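Local coordinates for outer membrane protein Omp121 (Bacteroides thetaiotaomicron, PDB 5FQ8), which probably carries nutrients across the bacterial outer membrane as a calcium-binding, TonB-dependent receptor, at residues M241-N244 / I245-F249; G281-T285 / D286-Y290. All coordinates share one frame; numbering follows the deposited sequence.

Contact 1 of 2, residues M241-N244 / I245-F249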
# COMPACT_ATOMS: atom_id res chain seq x y z
N MET B 241 21.04 -35.59 19.78
CA MET B 241 21.31 -34.38 20.55
C MET B 241 20.02 -34.00 21.26
O MET B 241 19.31 -33.08 20.82
CB MET B 241 21.81 -33.27 19.64
CG MET B 241 23.07 -33.60 18.94
SD MET B 241 24.07 -32.15 18.88
CE MET B 241 25.47 -32.66 17.95
N PRO B 242 19.71 -34.65 22.37
CA PRO B 242 18.37 -34.52 22.95
C PRO B 242 18.03 -33.13 23.41
O PRO B 242 16.85 -32.78 23.50
CB PRO B 242 18.41 -35.50 24.13
CG PRO B 242 19.51 -36.42 23.82
CD PRO B 242 20.53 -35.62 23.11
N ASP B 243 19.03 -32.31 23.71
CA ASP B 243 18.80 -30.97 24.22
C ASP B 243 18.76 -29.92 23.12
O ASP B 243 18.75 -28.73 23.44
CB ASP B 243 19.88 -30.61 25.23
CG ASP B 243 19.41 -30.76 26.65
OD1 ASP B 243 18.41 -31.47 26.84
OD2 ASP B 243 20.05 -30.16 27.55
N ASN B 244 18.72 -30.32 21.86
CA ASN B 244 19.00 -29.35 20.81
C ASN B 244 17.94 -28.27 20.74
O ASN B 244 18.26 -27.08 20.69
CB ASN B 244 19.18 -30.05 19.47
CG ASN B 244 17.98 -30.82 19.06
OD1 ASN B 244 17.02 -30.92 19.81
ND2 ASN B 244 18.01 -31.37 17.85
N ILE B 245 16.67 -28.64 20.77
CA ILE B 245 15.63 -27.62 20.78
C ILE B 245 15.62 -26.87 22.10
O ILE B 245 15.42 -25.66 22.12
CB ILE B 245 14.27 -28.26 20.46
CG1 ILE B 245 14.30 -28.76 19.02
CG2 ILE B 245 13.15 -27.27 20.67
CD1 ILE B 245 13.01 -29.31 18.57
N LYS B 246 15.84 -27.58 23.21
CA LYS B 246 15.83 -26.92 24.51
C LYS B 246 16.94 -25.87 24.60
O LYS B 246 16.74 -24.80 25.18
CB LYS B 246 15.99 -27.95 25.63
CG LYS B 246 15.78 -27.40 27.06
CD LYS B 246 16.45 -28.27 28.10
CE LYS B 246 16.12 -27.81 29.52
NZ LYS B 246 16.42 -26.37 29.72
N ASP B 247 18.10 -26.18 24.05
CA ASP B 247 19.23 -25.26 24.10
C ASP B 247 19.04 -24.05 23.21
O ASP B 247 19.82 -23.10 23.30
CB ASP B 247 20.51 -25.98 23.69
CG ASP B 247 20.99 -26.91 24.75
OD1 ASP B 247 20.28 -27.06 25.74
OD2 ASP B 247 22.08 -27.48 24.58
N PHE B 248 18.05 -24.05 22.33
CA PHE B 248 17.89 -22.95 21.39
C PHE B 248 17.40 -21.71 22.11
O PHE B 248 17.64 -20.59 21.65
CB PHE B 248 16.94 -23.36 20.27
CG PHE B 248 16.38 -22.22 19.49
CD1 PHE B 248 17.15 -21.54 18.59
CD2 PHE B 248 15.06 -21.84 19.66
CE1 PHE B 248 16.63 -20.50 17.88
CE2 PHE B 248 14.53 -20.80 18.95
CZ PHE B 248 15.31 -20.12 18.06
N PHE B 249 16.75 -21.89 23.24
CA PHE B 249 16.16 -20.78 23.93
C PHE B 249 17.15 -20.13 24.89
O PHE B 249 18.16 -20.72 25.29
CB PHE B 249 14.90 -21.24 24.66
CG PHE B 249 13.85 -21.78 23.74
CD1 PHE B 249 13.88 -23.10 23.33
CD2 PHE B 249 12.84 -20.97 23.27
CE1 PHE B 249 12.92 -23.60 22.49
CE2 PHE B 249 11.88 -21.46 22.43
CZ PHE B 249 11.92 -22.78 22.04
O HOH W 1 15.36 -30.78 23.79
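The carboxylates of Asp243 and Asp247 approach with their planes 74° apart, Asp243 OD2 lying 3.6 Å from Asp247 OD1. The ring of Phe249 has CD2 of Phe248 over the centre of one face and Lys246 O in plane at its edge, while CE1 of Phe249 sits at the edge of the Phe248 ring, which also meets Tyr369 edge-to-face. The acids are held close by the backbone beneath them: Asp247 N donates to Asp243 O at 2.7 Å. With CG anti to its carbonyl carbon (chi1 -74°), Asp247 folds its carboxylate back beside the carbonyl of Asp243, and its OD2 is gripped by Ser4 N and Thr5 OG1 of the BT_2262 lipoprotein chain, which probably eases the crowding of negative charge. Lys246 runs alongside Asp243, its CD 4.0 Å from Asp243 OD1. Asn244, a buried amide, suits a place between backbone and charge: ND2 donates to Ile341 O and OD1 accepts from Arg339. A type I beta turn, Met241 to Asn244, closed by Asn244 N to Met241 O (3.0 Å), leads into residues 245-248, which have helical backbone angles without a regular helix, in the loop ahead of barrel strand 252-264, where the lipoprotein docks.

Contact 2 of 2, residues G281-T285 / D286-Y290. With CA (calcium ion), chain M.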
# COMPACT_ATOMS: atom_id res chain seq x y z
N GLY B 281 11.76 -11.72 25.87
CA GLY B 281 11.47 -13.07 26.30
C GLY B 281 12.51 -14.09 25.89
O GLY B 281 13.61 -13.76 25.44
N MET B 282 12.14 -15.35 26.01
CA MET B 282 13.13 -16.42 25.95
C MET B 282 13.53 -16.80 24.54
O MET B 282 14.54 -17.49 24.38
CB MET B 282 12.59 -17.65 26.63
CG MET B 282 11.34 -18.13 25.99
SD MET B 282 10.63 -19.47 26.89
CE MET B 282 9.08 -19.59 26.06
N ILE B 283 12.76 -16.45 23.52
CA ILE B 283 13.20 -16.75 22.16
C ILE B 283 14.37 -15.84 21.82
O ILE B 283 14.32 -14.63 22.13
CB ILE B 283 12.06 -16.56 21.17
CG1 ILE B 283 10.82 -17.31 21.63
CG2 ILE B 283 12.43 -17.08 19.83
CD1 ILE B 283 9.59 -16.98 20.85
N PRO B 284 15.45 -16.35 21.22
CA PRO B 284 16.64 -15.53 20.97
C PRO B 284 16.38 -14.27 20.18
O PRO B 284 15.34 -14.16 19.51
CB PRO B 284 17.55 -16.49 20.19
CG PRO B 284 17.12 -17.81 20.56
CD PRO B 284 15.66 -17.75 20.81
N THR B 285 17.32 -13.33 20.21
CA THR B 285 17.17 -11.97 19.68
C THR B 285 16.04 -11.22 20.37
O THR B 285 15.48 -11.69 21.35
CB THR B 285 16.91 -11.95 18.17
OG1 THR B 285 15.52 -12.21 17.92
CG2 THR B 285 17.76 -12.97 17.43
N ASP B 286 15.70 -10.05 19.83
CA ASP B 286 14.77 -9.12 20.45
C ASP B 286 13.38 -9.19 19.84
O ASP B 286 12.65 -8.19 19.88
CB ASP B 286 15.32 -7.69 20.36
CG ASP B 286 15.44 -7.19 18.91
OD1 ASP B 286 16.47 -7.45 18.27
OD2 ASP B 286 14.51 -6.50 18.43
N ALA B 287 13.01 -10.33 19.27
CA ALA B 287 11.71 -10.44 18.63
C ALA B 287 10.58 -10.58 19.64
O ALA B 287 9.46 -10.16 19.33
CB ALA B 287 11.71 -11.61 17.65
N ASP B 288 10.83 -11.16 20.82
CA ASP B 288 9.86 -11.16 21.93
C ASP B 288 10.05 -9.88 22.70
O ASP B 288 10.81 -9.83 23.66
CB ASP B 288 10.06 -12.32 22.90
CG ASP B 288 11.04 -13.31 22.45
OD1 ASP B 288 10.60 -14.16 21.69
OD2 ASP B 288 12.22 -13.26 22.85
N SER B 289 9.34 -8.85 22.34
CA SER B 289 9.53 -7.62 23.07
C SER B 289 8.18 -7.04 23.44
O SER B 289 7.21 -7.17 22.70
CB SER B 289 10.36 -6.64 22.29
OG SER B 289 11.70 -7.04 22.33
N TYR B 290 8.15 -6.43 24.60
CA TYR B 290 6.98 -5.72 25.07
C TYR B 290 7.52 -4.64 25.97
O TYR B 290 8.25 -4.95 26.92
CB TYR B 290 6.03 -6.64 25.79
CG TYR B 290 4.83 -6.02 26.42
CD1 TYR B 290 3.94 -5.27 25.68
CD2 TYR B 290 4.55 -6.22 27.74
CE1 TYR B 290 2.83 -4.74 26.26
CE2 TYR B 290 3.44 -5.70 28.32
CZ TYR B 290 2.59 -4.96 27.59
OH TYR B 290 1.49 -4.44 28.21
CA CA M . 14.30 -12.70 23.24
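With OG1 placed between its own backbone N and carbonyl carbon (chi1 81°), Thr285 turns its hydroxyl back along the chain, donating to an in-plane lone pair of Pro284 O and receiving a weak bond from Ala287 N at 3.4 Å. Replacing it by alanine would probably leave Pro284 O and the Ala287 N-H without these partners and the bend beside the metal less firmly fixed. The backbone carbonyls of alternate residues face inward to one calcium ion: Gly281 O at 2.5 Å, Ile283 O at 2.2 Å and Thr285 O at 2.4 Å. Asp288 adds OD2, 2.2 Å from the calcium, and Asp280 completes the set. This is a calcium-binding hairpin loop, joining antiparallel barrel strands 268-280 and 289-303. The three carbonyls bind through the backbone, whereas the two aspartates probably bring the negative charge that balances the divalent ion. Gly281 N donates to Asp288 O (3.1 Å, 152°) where the strands come together. Farther along, Ser289 OG bonds to Asp286 O from above the carbonyl plane. Outside the loop, Leu372 of helix 368-374 packs on Ile283, Thr285 and Ala287.

In the fold
The two contacts follow one another along the chain, with strands 252-264 and 268-280 between them, and their centres lie about 17 Å apart. They nevertheless meet directly: Phe248 packs on Pro284, and Phe249 CB comes to 3.8 Å from Met282 O. The Phe248 side chain is about 4 Å from that of Ile283 and about 9 Å from the bound calcium, so residues 245-249 of contact 1 border the calcium loop of contact 2 without supplying a ligand. Contact 1 also meets the BT_2262 lipoprotein at Asp247, whereas no other protein chain touches contact 2.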